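Local coordinates for glycoside hydrolase family 16 protein (Akkermansia muciniphila, PDB 6T2N) that probably cleaves internal beta-galactosidic bonds in mucin O-glycan chains, as an endo-acting O-glycanase that begins mucin breakdown in the human gut, at residues Val193-His198 against Lys243-Ile248; Gln84-Arg89 against Ser132-Thr137; Gly168-Gly173 against Phe263-Tyr268; Val53-Asp58 against Phe301-Glu306. One frame throughout, in Å; residues are numbered along the deposited sequence.

In the fold
The four contacts lie within a beta-jelly-roll sandwich, the fold of family 16. Contact 1 packs one sheet on the other; contacts 2 and 3 lie in one of them, and contact 4 pairs the first and last strands of the chain. Contacts 1 and 3, with centres about 18 Å apart, meet where His198 O lies 3.7 Å from Phe263 CZ. Thr137 joins contact 2 to contact 3, its OG1 3.5 Å from Tyr268 CB, and also touches Trp56 of contact 4. Strand 192-198 neighbours strand 179-181, which opens a sequence matching the family's catalytic signature. Near contact 4, the Tyr54 side chain is about 10 Å from the calcium bound by Glu59, Gly98 and Asp297.

Contact 1: Val193-His198 against Lys243-Ile248; sequences VYSTFH and KLVKSI
Phe197 and Ile248 form the close-packed end of a contact between the two sheets of the jelly roll. The CG2 methyl of Ile248 sits over one face of the phenyl ring, 4.0 Å from the Phe197 ring centroid and 16° off its normal, a CH-pi contact. At the ring edge, Phe197 CE2 meets Lys246 CG at 3.8 Å. With CG anti to the carbonyl carbon (chi1 -61°), the Phe197 ring is turned toward 243-248, a face to Ile248 and an edge to Lys246; Ile236, Leu238 and Ile180 also touch it. Farther back along the strands Val245 lies against Ser195, whose OG is hydrogen-bonded to Met182 O, between strands 179-181 and 183-184.

A classic beta bulge opposite Leu238 gives Val245 and Lys246 the same facing, toward 193-198. The solvent side is looser. Lys246 lends only the start of its chain to the packing: a bend at chi2 (72°) leads the ammonium end away, and the next residue, Ser247, turns its side chain outward.

The strand axes are 6.3 Å apart and run nearly parallel, yet the backbones pair within their separate sheets, as Phe197 does with Arg211. The chemistry of the interface is thus essentially apolar: the sheets are held here by methyl, methylene and ring contacts, with Ser195 OG bonded to Met182 O and the Lys246 ammonium end led away.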
loop_
_atom_site.group_PDB
_atom_site.type_symbol
_atom_site.label_atom_id
_atom_site.label_comp_id
_atom_site.label_asym_id
_atom_site.label_seq_id
_atom_site.Cartn_x
_atom_site.Cartn_y
_atom_site.Cartn_z
ATOM N N VAL A 193 -7.326 -8.433 -9.355
ATOM C CA VAL A 193 -6.648 -8.067 -8.076
ATOM C C VAL A 193 -5.412 -8.957 -7.891
ATOM O O VAL A 193 -5.598 -10.215 -7.794
ATOM C CB VAL A 193 -7.575 -8.272 -6.860
ATOM C CG1 VAL A 193 -6.885 -7.902 -5.564
ATOM C CG2 VAL A 193 -8.889 -7.516 -6.967
ATOM N N TYR A 194 -4.235 -8.318 -7.779
ATOM C CA TYR A 194 -2.939 -8.883 -7.345
ATOM C C TYR A 194 -2.698 -8.574 -5.875
ATOM O O TYR A 194 -2.671 -7.407 -5.537
ATOM C CB TYR A 194 -1.797 -8.230 -8.119
ATOM C CG TYR A 194 -1.732 -8.638 -9.566
ATOM C CD1 TYR A 194 -2.486 -7.987 -10.534
ATOM C CD2 TYR A 194 -0.934 -9.700 -9.973
ATOM C CE1 TYR A 194 -2.461 -8.386 -11.865
ATOM C CE2 TYR A 194 -0.898 -10.105 -11.300
ATOM C CZ TYR A 194 -1.664 -9.451 -12.254
ATOM O OH TYR A 194 -1.619 -9.851 -13.564
ATOM N N SER A 195 -2.483 -9.585 -5.040
ATOM C CA SER A 195 -1.891 -9.476 -3.678
ATOM C C SER A 195 -0.604 -10.305 -3.635
ATOM O O SER A 195 -0.526 -11.350 -4.347
ATOM C CB SER A 195 -2.852 -9.906 -2.648
ATOM O OG SER A 195 -4.179 -9.632 -3.092
ATOM N N THR A 196 0.422 -9.762 -2.979
ATOM C CA THR A 196 1.837 -10.034 -3.344
ATOM C C THR A 196 2.705 -9.680 -2.136
ATOM O O THR A 196 2.424 -8.681 -1.487
ATOM C CB THR A 196 2.198 -9.391 -4.699
ATOM O OG1 THR A 196 1.455 -9.957 -5.788
ATOM C CG2 THR A 196 3.631 -9.611 -5.119
ATOM N N PHE A 197 3.629 -10.589 -1.784
ATOM C CA PHE A 197 4.645 -10.415 -0.717
ATOM C C PHE A 197 6.028 -10.363 -1.366
ATOM O O PHE A 197 6.239 -11.037 -2.396
ATOM C CB PHE A 197 4.525 -11.559 0.271
ATOM C CG PHE A 197 3.140 -11.571 0.918
ATOM C CD1 PHE A 197 2.901 -10.896 2.046
ATOM C CD2 PHE A 197 2.175 -12.482 0.432
ATOM C CE1 PHE A 197 1.722 -11.133 2.709
ATOM C CE2 PHE A 197 0.997 -12.723 1.106
ATOM C CZ PHE A 197 0.778 -12.051 2.250
ATOM N N HIS A 198 6.891 -9.495 -0.858
ATOM C CA HIS A 198 8.204 -9.209 -1.481
ATOM C C HIS A 198 9.135 -9.277 -0.311
ATOM O O HIS A 198 8.734 -8.782 0.778
ATOM C CB HIS A 198 8.348 -7.806 -2.121
ATOM C CG HIS A 198 7.442 -7.483 -3.261
ATOM N ND1 HIS A 198 7.784 -7.758 -4.567
ATOM C CD2 HIS A 198 6.215 -6.930 -3.292
ATOM C CE1 HIS A 198 6.815 -7.391 -5.359
ATOM N NE2 HIS A 198 5.833 -6.887 -4.598
ATOM N N LYS A 243 -12.503 -13.517 -0.096
ATOM C CA LYS A 243 -11.843 -14.463 -1.033
ATOM C C LYS A 243 -10.330 -14.336 -0.850
ATOM O O LYS A 243 -9.829 -13.188 -0.805
ATOM C CB LYS A 243 -12.291 -14.212 -2.471
ATOM C CG LYS A 243 -13.755 -14.537 -2.705
ATOM C CD LYS A 243 -14.308 -14.080 -4.045
ATOM C CE LYS A 243 -15.821 -14.218 -4.125
ATOM N NZ LYS A 243 -16.433 -13.062 -4.826
ATOM N N LEU A 244 -9.654 -15.479 -0.671
ATOM C CA LEU A 244 -8.201 -15.548 -0.393
ATOM C C LEU A 244 -7.467 -15.279 -1.708
ATOM O O LEU A 244 -7.665 -16.062 -2.665
ATOM C CB LEU A 244 -7.841 -16.923 0.181
ATOM C CG LEU A 244 -6.353 -17.148 0.448
ATOM C CD1 LEU A 244 -5.884 -16.480 1.739
ATOM C CD2 LEU A 244 -6.026 -18.625 0.478
ATOM N N VAL A 245 -6.643 -14.226 -1.747
ATOM C CA VAL A 245 -5.691 -14.005 -2.870
ATOM C C VAL A 245 -4.383 -14.774 -2.605
ATOM O O VAL A 245 -3.953 -15.605 -3.444
ATOM C CB VAL A 245 -5.451 -12.509 -3.071
ATOM C CG1 VAL A 245 -4.783 -12.268 -4.412
ATOM C CG2 VAL A 245 -6.756 -11.749 -2.984
ATOM N N LYS A 246 -3.771 -14.534 -1.458
ATOM C CA LYS A 246 -2.460 -15.131 -1.159
ATOM C C LYS A 246 -2.275 -15.271 0.359
ATOM O O LYS A 246 -2.587 -14.380 1.115
ATOM C CB LYS A 246 -1.424 -14.281 -1.871
ATOM C CG LYS A 246 -0.046 -14.865 -1.889
ATOM C CD LYS A 246 0.075 -16.048 -2.809
ATOM C CE LYS A 246 1.302 -16.869 -2.466
ATOM N NZ LYS A 246 1.778 -17.630 -3.634
ATOM N N SER A 247 -1.879 -16.457 0.784
ATOM C CA SER A 247 -1.381 -16.761 2.144
ATOM C C SER A 247 0.129 -16.938 2.024
ATOM O O SER A 247 0.563 -17.394 0.968
ATOM C CB SER A 247 -2.006 -18.021 2.680
ATOM O OG SER A 247 -1.107 -19.129 2.516
ATOM N N ILE A 248 0.856 -16.642 3.089
ATOM C CA ILE A 248 2.282 -16.993 3.278
ATOM C C ILE A 248 2.427 -17.666 4.652
ATOM O O ILE A 248 1.735 -17.221 5.563
ATOM C CB ILE A 248 3.068 -15.690 3.114
ATOM C CG1 ILE A 248 4.560 -15.983 3.003
ATOM C CG2 ILE A 248 2.779 -14.700 4.228
ATOM C CD1 ILE A 248 5.386 -14.723 2.906
#

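Contact 2: Gln84-Arg89 against Ser132-Thr137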
loop_
_atom_site.group_PDB
_atom_site.type_symbol
_atom_site.label_atom_id
_atom_site.label_comp_id
_atom_site.label_asym_id
_atom_site.label_seq_id
_atom_site.Cartn_x
_atom_site.Cartn_y
_atom_site.Cartn_z
ATOM N N GLN A 84 3.692 9.999 -13.106
ATOM C CA GLN A 84 3.076 10.976 -12.172
ATOM C C GLN A 84 4.092 11.496 -11.149
ATOM O O GLN A 84 5.056 10.771 -10.854
ATOM C CB GLN A 84 1.887 10.367 -11.437
ATOM C CG GLN A 84 2.267 9.724 -10.112
ATOM C CD GLN A 84 2.947 8.381 -10.260
ATOM O OE1 GLN A 84 3.060 7.808 -11.359
ATOM N NE2 GLN A 84 3.377 7.848 -9.124
ATOM N N THR A 85 3.820 12.717 -10.634
ATOM C CA THR A 85 4.410 13.337 -9.402
ATOM C C THR A 85 3.296 13.492 -8.358
ATOM O O THR A 85 2.135 13.622 -8.744
ATOM C CB THR A 85 5.128 14.653 -9.710
ATOM O OG1 THR A 85 5.877 15.003 -8.556
ATOM C CG2 THR A 85 4.188 15.778 -10.022
ATOM N N TYR A 86 3.646 13.421 -7.078
ATOM C CA TYR A 86 2.696 13.236 -5.950
ATOM C C TYR A 86 2.521 14.556 -5.184
ATOM O O TYR A 86 3.552 15.165 -4.833
ATOM C CB TYR A 86 3.232 12.137 -5.011
ATOM C CG TYR A 86 2.946 10.706 -5.403
ATOM C CD1 TYR A 86 1.733 10.329 -5.945
ATOM C CD2 TYR A 86 3.848 9.710 -5.107
ATOM C CE1 TYR A 86 1.463 9.019 -6.272
ATOM C CE2 TYR A 86 3.607 8.397 -5.431
ATOM C CZ TYR A 86 2.413 8.046 -6.025
ATOM O OH TYR A 86 2.171 6.737 -6.357
ATOM N N THR A 87 1.297 14.993 -4.857
ATOM C CA THR A 87 1.138 16.314 -4.163
ATOM C C THR A 87 0.104 16.272 -3.044
ATOM O O THR A 87 -0.819 15.484 -3.139
ATOM C CB THR A 87 0.736 17.476 -5.079
ATOM O OG1 THR A 87 -0.696 17.461 -5.089
ATOM C CG2 THR A 87 1.355 17.416 -6.464
ATOM N N GLY A 88 0.259 17.163 -2.066
ATOM C CA GLY A 88 -0.560 17.157 -0.840
ATOM C C GLY A 88 -1.773 18.041 -1.009
ATOM O O GLY A 88 -2.558 18.108 -0.044
ATOM N N ARG A 89 -1.845 18.686 -2.194
ATOM C CA ARG A 89 -2.863 19.627 -2.733
ATOM C C ARG A 89 -4.220 18.957 -2.772
ATOM O O ARG A 89 -4.327 17.819 -3.164
ATOM C CB ARG A 89 -2.539 19.981 -4.189
ATOM C CG ARG A 89 -1.270 20.803 -4.407
ATOM C CD ARG A 89 -0.998 21.060 -5.871
ATOM N NE ARG A 89 -1.222 19.883 -6.693
ATOM C CZ ARG A 89 -1.752 19.854 -7.922
ATOM N NH1 ARG A 89 -2.160 20.953 -8.530
ATOM N NH2 ARG A 89 -1.881 18.694 -8.551
ATOM N N SER A 132 -0.897 12.993 -8.868
ATOM C CA SER A 132 -1.852 12.112 -8.171
ATOM C C SER A 132 -1.591 12.288 -6.682
ATOM O O SER A 132 -0.714 13.157 -6.350
ATOM C CB SER A 132 -1.723 10.675 -8.671
ATOM O OG SER A 132 -2.772 9.847 -8.159
ATOM N N GLY A 133 -2.240 11.454 -5.859
ATOM C CA GLY A 133 -2.034 11.430 -4.384
ATOM C C GLY A 133 -1.532 10.096 -3.824
ATOM O O GLY A 133 -1.882 9.033 -4.337
ATOM N N SER A 134 -0.782 10.192 -2.741
ATOM C CA SER A 134 -0.238 9.066 -1.961
ATOM C C SER A 134 -0.189 9.543 -0.513
ATOM O O SER A 134 0.358 10.679 -0.272
ATOM C CB SER A 134 1.138 8.625 -2.463
ATOM O OG SER A 134 1.612 7.494 -1.742
ATOM N N VAL A 135 -0.765 8.745 0.390
ATOM C CA VAL A 135 -0.662 8.944 1.863
ATOM C C VAL A 135 0.123 7.783 2.458
ATOM O O VAL A 135 -0.029 6.645 1.978
ATOM C CB VAL A 135 -2.043 9.076 2.534
ATOM C CG1 VAL A 135 -2.672 10.420 2.238
ATOM C CG2 VAL A 135 -2.983 7.939 2.166
ATOM N N THR A 136 0.860 8.057 3.521
ATOM C CA THR A 136 1.741 7.062 4.165
ATOM C C THR A 136 1.571 7.220 5.666
ATOM O O THR A 136 1.453 8.392 6.141
ATOM C CB THR A 136 3.181 7.284 3.697
ATOM O OG1 THR A 136 4.055 6.429 4.439
ATOM C CG2 THR A 136 3.597 8.740 3.841
ATOM N N THR A 137 1.586 6.107 6.386
ATOM C CA THR A 137 1.554 6.143 7.862
ATOM C C THR A 137 2.993 6.139 8.383
ATOM O O THR A 137 3.154 6.095 9.595
ATOM C CB THR A 137 0.639 5.038 8.401
ATOM O OG1 THR A 137 1.292 3.763 8.351
ATOM C CG2 THR A 137 -0.682 5.000 7.655
#
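Tyr86 and Ser132 form a parallel beta bridge that adds the short strand 85-86 to strand 127-136 in the mixed sheet of the jelly roll. Ser132 makes both backbone bonds, to the neighbours of Tyr86: Ser132 N donates to Thr85 O and Thr87 N to Ser132 O, each 3.1 Å long. Between them Tyr86 CA comes to 3.4 Å from Ser132 O in a CA-H...O contact. The phenol ring then reaches on to Ser134, whose CB stands over the centre of one face, 3.6 Å from the Tyr86 ring centroid and 4° off the normal, while Ser132 O lies near the ring plane at its edge. A leucine at Tyr86 would probably leave Ser134 CB without the flat surface it rests on and open a gap in this buried contact.

The second shell fixes the serines. Ser134 OG, turned opposite the backbone N (chi1 -177°), swings off the ring to bond Glu73, and Ser132 OG is held by Thr104 and Ser273 O. Beyond the bridge, Arg89 is anchored by a salt bridge to Glu107 and a cation-pi contact with Phe109. Thr87 OG1, hydrogen-bonded to Asn92 OD1, also accepts from Arg89 NE in the guanidinium plane at 3.0 Å, with an N-H...O angle of 164°.

Contact 3: Gly168-Gly173 against Phe263-Tyr268; sequences GKNKWG and FRTPFY
An antiparallel bridge, the non-hydrogen-bonded pair Gly168 and Phe267, joins the end of strand 160-168 to the start of strand 267-275 in the mixed sheet of the jelly roll. Gly168 CA lies over the centre of one Phe267 ring face, 3.3 Å from the centroid and 2° off the normal. Ile180 and Leu166 also touch this ring. Just past the bridge Lys169 N donates to Pro266 O at 2.8 Å, and the aliphatic part of the lysine then bends to bring CE within 4.4 Å of Tyr268 CD2.

The loop that follows is pinned by Asn170, whose side chain crosses that of Thr265 at about a right angle. With CG between N and the carbonyl carbon (chi1 58°), the amide reaches Thr265 OG1: ND2 donates to it in the amide plane over 2.8 Å. Thr265 OG1 is bonded to Pro262 O as well, and Asn170 ND2 to Asn177 O. The other end of the amide closes an Asx turn, Asn170 OD1 accepting from Trp172 N at 3.0 Å.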
loop_
_atom_site.group_PDB
_atom_site.type_symbol
_atom_site.label_atom_id
_atom_site.label_comp_id
_atom_site.label_asym_id
_atom_site.label_seq_id
_atom_site.Cartn_x
_atom_site.Cartn_y
_atom_site.Cartn_z
ATOM N N GLY A 168 7.915 -2.832 5.554
ATOM C CA GLY A 168 8.432 -3.206 6.902
ATOM C C GLY A 168 9.601 -2.241 7.299
ATOM O O GLY A 168 10.485 -1.851 6.453
ATOM N N LYS A 169 9.482 -1.724 8.542
ATOM C CA LYS A 169 10.487 -0.766 9.085
ATOM C C LYS A 169 11.290 -1.603 10.061
ATOM O O LYS A 169 10.690 -2.143 10.997
ATOM C CB LYS A 169 9.894 0.513 9.702
ATOM C CG LYS A 169 10.931 1.586 10.071
ATOM C CD LYS A 169 10.411 2.660 11.012
ATOM C CE LYS A 169 9.185 3.342 10.434
ATOM N NZ LYS A 169 8.087 3.456 11.421
ATOM N N ASN A 170 12.585 -1.721 9.777
ATOM C CA ASN A 170 13.550 -2.668 10.394
ATOM C C ASN A 170 14.931 -2.348 9.809
ATOM O O ASN A 170 15.049 -1.449 9.006
ATOM C CB ASN A 170 13.100 -4.160 10.293
ATOM C CG ASN A 170 12.888 -4.591 8.738
ATOM O OD1 ASN A 170 13.709 -4.237 7.869
ATOM N ND2 ASN A 170 11.817 -5.280 8.408
ATOM N N LYS A 171 15.978 -3.043 10.213
ATOM C CA LYS A 171 17.366 -2.683 9.815
ATOM C C LYS A 171 17.635 -2.956 8.329
ATOM O O LYS A 171 18.805 -2.731 7.899
ATOM C CB LYS A 171 18.361 -3.498 10.629
ATOM C CG LYS A 171 18.330 -4.999 10.391
ATOM C CD LYS A 171 19.547 -5.634 10.997
ATOM C CE LYS A 171 19.722 -7.054 10.535
ATOM N NZ LYS A 171 20.500 -7.837 11.524
ATOM N N TRP A 172 16.633 -3.439 7.578
ATOM C CA TRP A 172 16.814 -3.841 6.158
ATOM C C TRP A 172 16.286 -2.740 5.263
ATOM O O TRP A 172 15.393 -2.044 5.729
ATOM C CB TRP A 172 16.131 -5.178 5.846
ATOM C CG TRP A 172 16.851 -6.282 6.534
ATOM C CD1 TRP A 172 18.186 -6.537 6.464
ATOM C CD2 TRP A 172 16.294 -7.204 7.479
ATOM N NE1 TRP A 172 18.495 -7.559 7.312
ATOM C CE2 TRP A 172 17.355 -8.003 7.933
ATOM C CE3 TRP A 172 15.004 -7.441 7.965
ATOM C CZ2 TRP A 172 17.159 -9.048 8.828
ATOM C CZ3 TRP A 172 14.803 -8.445 8.870
ATOM C CH2 TRP A 172 15.879 -9.231 9.299
ATOM N N GLY A 173 16.829 -2.642 4.046
ATOM C CA GLY A 173 16.336 -1.798 2.946
ATOM C C GLY A 173 15.705 -2.686 1.900
ATOM O O GLY A 173 15.907 -3.927 2.013
ATOM N N PHE A 263 8.848 -10.309 8.331
ATOM C CA PHE A 263 7.375 -10.240 8.521
ATOM C C PHE A 263 6.969 -10.296 10.000
ATOM O O PHE A 263 5.760 -10.364 10.289
ATOM C CB PHE A 263 6.709 -11.332 7.682
ATOM C CG PHE A 263 6.801 -11.034 6.210
ATOM C CD1 PHE A 263 6.348 -9.805 5.722
ATOM C CD2 PHE A 263 7.310 -11.966 5.321
ATOM C CE1 PHE A 263 6.409 -9.507 4.382
ATOM C CE2 PHE A 263 7.384 -11.663 3.975
ATOM C CZ PHE A 263 6.937 -10.429 3.516
ATOM N N ARG A 264 7.938 -10.271 10.918
ATOM C CA ARG A 264 7.667 -10.138 12.381
ATOM C C ARG A 264 8.294 -8.814 12.840
ATOM O O ARG A 264 8.830 -8.730 13.930
ATOM C CB ARG A 264 8.203 -11.351 13.163
ATOM C CG ARG A 264 7.784 -12.718 12.619
ATOM C CD ARG A 264 8.293 -13.913 13.452
ATOM N NE ARG A 264 7.580 -15.194 13.199
ATOM C CZ ARG A 264 8.153 -16.385 12.946
ATOM N NH1 ARG A 264 9.476 -16.506 12.943
ATOM N NH2 ARG A 264 7.394 -17.452 12.663
ATOM N N THR A 265 8.269 -7.814 11.987
ATOM C CA THR A 265 8.655 -6.436 12.341
ATOM C C THR A 265 7.443 -5.597 12.011
ATOM O O THR A 265 6.535 -6.092 11.345
ATOM C CB THR A 265 9.959 -6.029 11.641
ATOM O OG1 THR A 265 9.839 -5.917 10.214
ATOM C CG2 THR A 265 11.037 -7.035 11.980
ATOM N N PRO A 266 7.369 -4.342 12.506
ATOM C CA PRO A 266 6.264 -3.454 12.138
ATOM C C PRO A 266 6.358 -2.975 10.682
ATOM O O PRO A 266 7.460 -2.826 10.074
ATOM C CB PRO A 266 6.373 -2.327 13.161
ATOM C CG PRO A 266 7.832 -2.296 13.529
ATOM C CD PRO A 266 8.300 -3.733 13.469
ATOM N N PHE A 267 5.171 -2.767 10.132
ATOM C CA PHE A 267 4.940 -2.380 8.713
ATOM C C PHE A 267 4.134 -1.072 8.645
ATOM O O PHE A 267 3.148 -0.943 9.415
ATOM C CB PHE A 267 4.246 -3.561 8.029
ATOM C CG PHE A 267 5.170 -4.519 7.337
ATOM C CD1 PHE A 267 5.895 -5.426 8.057
ATOM C CD2 PHE A 267 5.313 -4.496 5.970
ATOM C CE1 PHE A 267 6.748 -6.316 7.420
ATOM C CE2 PHE A 267 6.155 -5.378 5.324
ATOM C CZ PHE A 267 6.879 -6.290 6.056
ATOM N N TYR A 268 4.495 -0.124 7.773
ATOM C CA TYR A 268 3.668 1.118 7.610
ATOM C C TYR A 268 2.874 1.045 6.313
ATOM O O TYR A 268 3.196 0.243 5.430
ATOM C CB TYR A 268 4.450 2.419 7.753
ATOM C CG TYR A 268 5.513 2.570 6.719
ATOM C CD1 TYR A 268 5.185 3.068 5.478
ATOM C CD2 TYR A 268 6.824 2.167 6.960
ATOM C CE1 TYR A 268 6.149 3.212 4.496
ATOM C CE2 TYR A 268 7.802 2.268 5.976
ATOM C CZ TYR A 268 7.456 2.796 4.737
ATOM O OH TYR A 268 8.348 2.945 3.712
#

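Contact 4: Val53-Asp58 against Phe301-Glu306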
loop_
_atom_site.group_PDB
_atom_site.type_symbol
_atom_site.label_atom_id
_atom_site.label_comp_id
_atom_site.label_asym_id
_atom_site.label_seq_id
_atom_site.Cartn_x
_atom_site.Cartn_y
_atom_site.Cartn_z
ATOM N N VAL A 53 -10.655 -6.452 18.450
ATOM C CA VAL A 53 -11.082 -5.137 19.005
ATOM C C VAL A 53 -10.328 -4.045 18.248
ATOM O O VAL A 53 -9.082 -4.232 18.074
ATOM C CB VAL A 53 -10.956 -5.027 20.547
ATOM C CG1 VAL A 53 -9.724 -5.677 21.141
ATOM C CG2 VAL A 53 -11.035 -3.583 21.014
ATOM N N TYR A 54 -11.094 -3.025 17.782
ATOM C CA TYR A 54 -10.630 -1.806 17.073
ATOM C C TYR A 54 -9.457 -1.238 17.861
ATOM O O TYR A 54 -9.517 -1.166 19.088
ATOM C CB TYR A 54 -11.728 -0.735 16.951
ATOM C CG TYR A 54 -11.527 0.335 15.893
ATOM C CD1 TYR A 54 -11.783 0.062 14.563
ATOM C CD2 TYR A 54 -11.109 1.624 16.196
ATOM C CE1 TYR A 54 -11.610 1.013 13.569
ATOM C CE2 TYR A 54 -10.950 2.596 15.211
ATOM C CZ TYR A 54 -11.207 2.299 13.880
ATOM O OH TYR A 54 -11.067 3.196 12.834
ATOM N N VAL A 55 -8.407 -0.872 17.144
ATOM C CA VAL A 55 -7.149 -0.320 17.722
ATOM C C VAL A 55 -6.807 0.997 17.018
ATOM O O VAL A 55 -6.197 1.847 17.682
ATOM C CB VAL A 55 -5.978 -1.322 17.609
ATOM C CG1 VAL A 55 -4.817 -0.894 18.494
ATOM C CG2 VAL A 55 -6.396 -2.758 17.930
ATOM N N TRP A 56 -7.140 1.141 15.728
ATOM C CA TRP A 56 -6.750 2.318 14.911
ATOM C C TRP A 56 -7.502 2.300 13.585
ATOM O O TRP A 56 -7.828 1.195 13.088
ATOM C CB TRP A 56 -5.231 2.324 14.709
ATOM C CG TRP A 56 -4.618 3.551 14.105
ATOM C CD1 TRP A 56 -3.980 4.563 14.765
ATOM C CD2 TRP A 56 -4.469 3.847 12.703
ATOM N NE1 TRP A 56 -3.482 5.482 13.881
ATOM C CE2 TRP A 56 -3.752 5.057 12.610
ATOM C CE3 TRP A 56 -4.855 3.196 11.528
ATOM C CZ2 TRP A 56 -3.419 5.622 11.388
ATOM C CZ3 TRP A 56 -4.524 3.749 10.319
ATOM C CH2 TRP A 56 -3.807 4.943 10.256
ATOM N N GLY A 57 -7.789 3.497 13.062
ATOM C CA GLY A 57 -8.390 3.655 11.728
ATOM C C GLY A 57 -9.015 5.026 11.476
ATOM O O GLY A 57 -8.646 6.077 12.084
ATOM N N ASP A 58 -9.898 5.040 10.496
ATOM C CA ASP A 58 -10.325 6.297 9.835
ATOM C C ASP A 58 -11.503 5.917 8.948
ATOM O O ASP A 58 -11.380 4.958 8.132
ATOM C CB ASP A 58 -9.182 7.001 9.081
ATOM C CG ASP A 58 -9.282 8.525 9.041
ATOM O OD1 ASP A 58 -10.433 9.041 8.923
ATOM O OD2 ASP A 58 -8.202 9.185 9.144
ATOM N N PHE A 301 -7.946 -1.108 11.672
ATOM C CA PHE A 301 -6.976 -2.072 12.244
ATOM C C PHE A 301 -7.551 -2.677 13.527
ATOM O O PHE A 301 -7.919 -1.861 14.399
ATOM C CB PHE A 301 -5.676 -1.355 12.578
ATOM C CG PHE A 301 -4.611 -2.295 13.067
ATOM C CD1 PHE A 301 -4.300 -3.440 12.352
ATOM C CD2 PHE A 301 -3.904 -2.025 14.219
ATOM C CE1 PHE A 301 -3.292 -4.288 12.759
ATOM C CE2 PHE A 301 -2.874 -2.858 14.612
ATOM C CZ PHE A 301 -2.569 -3.981 13.881
ATOM N N TYR A 302 -7.632 -4.016 13.632
ATOM C CA TYR A 302 -8.068 -4.754 14.862
ATOM C C TYR A 302 -7.009 -5.765 15.366
ATOM O O TYR A 302 -6.207 -6.284 14.556
ATOM C CB TYR A 302 -9.356 -5.546 14.625
ATOM C CG TYR A 302 -10.578 -4.780 14.179
ATOM C CD1 TYR A 302 -10.751 -4.421 12.851
ATOM C CD2 TYR A 302 -11.603 -4.490 15.062
ATOM C CE1 TYR A 302 -11.893 -3.768 12.414
ATOM C CE2 TYR A 302 -12.751 -3.841 14.643
ATOM C CZ TYR A 302 -12.904 -3.484 13.315
ATOM O OH TYR A 302 -14.025 -2.835 12.875
ATOM N N GLN A 303 -7.038 -6.075 16.671
ATOM C CA GLN A 303 -6.090 -7.008 17.365
ATOM C C GLN A 303 -6.798 -7.832 18.458
ATOM O O GLN A 303 -7.472 -7.255 19.322
ATOM C CB GLN A 303 -4.939 -6.234 18.036
ATOM C CG GLN A 303 -3.887 -5.690 17.044
ATOM C CD GLN A 303 -2.618 -5.071 17.755
ATOM O OE1 GLN A 303 -2.917 -4.393 18.817
ATOM N NE2 GLN A 303 -1.343 -5.170 17.138
ATOM N N THR A 304 -6.603 -9.150 18.474
ATOM C CA THR A 304 -6.975 -9.985 19.651
ATOM C C THR A 304 -5.916 -9.750 20.730
ATOM O O THR A 304 -4.819 -9.228 20.376
ATOM C CB THR A 304 -7.165 -11.473 19.308
ATOM O OG1 THR A 304 -5.940 -12.104 18.919
ATOM C CG2 THR A 304 -8.200 -11.680 18.221
ATOM N N LYS A 305 -6.247 -10.076 21.985
ATOM C CA LYS A 305 -5.282 -10.142 23.111
ATOM C C LYS A 305 -4.016 -10.811 22.573
ATOM O O LYS A 305 -2.891 -10.313 22.828
ATOM C CB LYS A 305 -5.880 -10.967 24.254
ATOM C CG LYS A 305 -5.001 -11.109 25.494
ATOM C CD LYS A 305 -5.443 -10.260 26.686
ATOM C CE LYS A 305 -6.550 -10.897 27.507
ATOM N NZ LYS A 305 -7.174 -9.941 28.450
ATOM N N GLU A 306 -4.248 -11.891 21.820
ATOM C CA GLU A 306 -3.237 -12.766 21.188
ATOM C C GLU A 306 -2.282 -11.938 20.299
ATOM O O GLU A 306 -1.045 -12.080 20.448
ATOM C CB GLU A 306 -4.018 -13.852 20.438
ATOM C CG GLU A 306 -3.156 -14.962 19.853
ATOM C CD GLU A 306 -2.608 -15.954 20.866
ATOM O OE1 GLU A 306 -2.790 -15.718 22.092
ATOM O OE2 GLU A 306 -1.998 -16.959 20.425
#
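Phe301 meets the corner of 53-58 through both of its backbone polar groups. Its N donates to Trp56 O at 2.7 Å. Its O accepts from Val55 N at 3.0 Å and, weakly, from Trp56 N. The Phe301 ring, set by CG anti to N (chi1 -176°), brings CD2 to 4.0 Å from Val55 CB; it also makes an edge-to-face pair with Phe143, which Trp56 does too.

Tyr302 points to the other face of the sheet, where its ring receives the edge of Tyr54: CD1 of Tyr54 is 3.9 Å from Tyr302 CZ and the planes stand at 82°, a T-shaped stack. Its hydroxyl is bonded to Pro45 O. An alanine at Tyr302 would probably leave the Tyr54 edge without its facing ring and Pro45 O without this partner.

Gln303 N donates to Val53 O at 3.1 Å, and Gln303 CB packs on Val55 CG2, while NE2 goes to Phe145 O. Thr304 then takes the N-cap position of helix 305-311.

Val55 and Trp56 together facing Phe301 make a classic beta bulge, here in the antiparallel pairing of the first and last strands of the jelly roll.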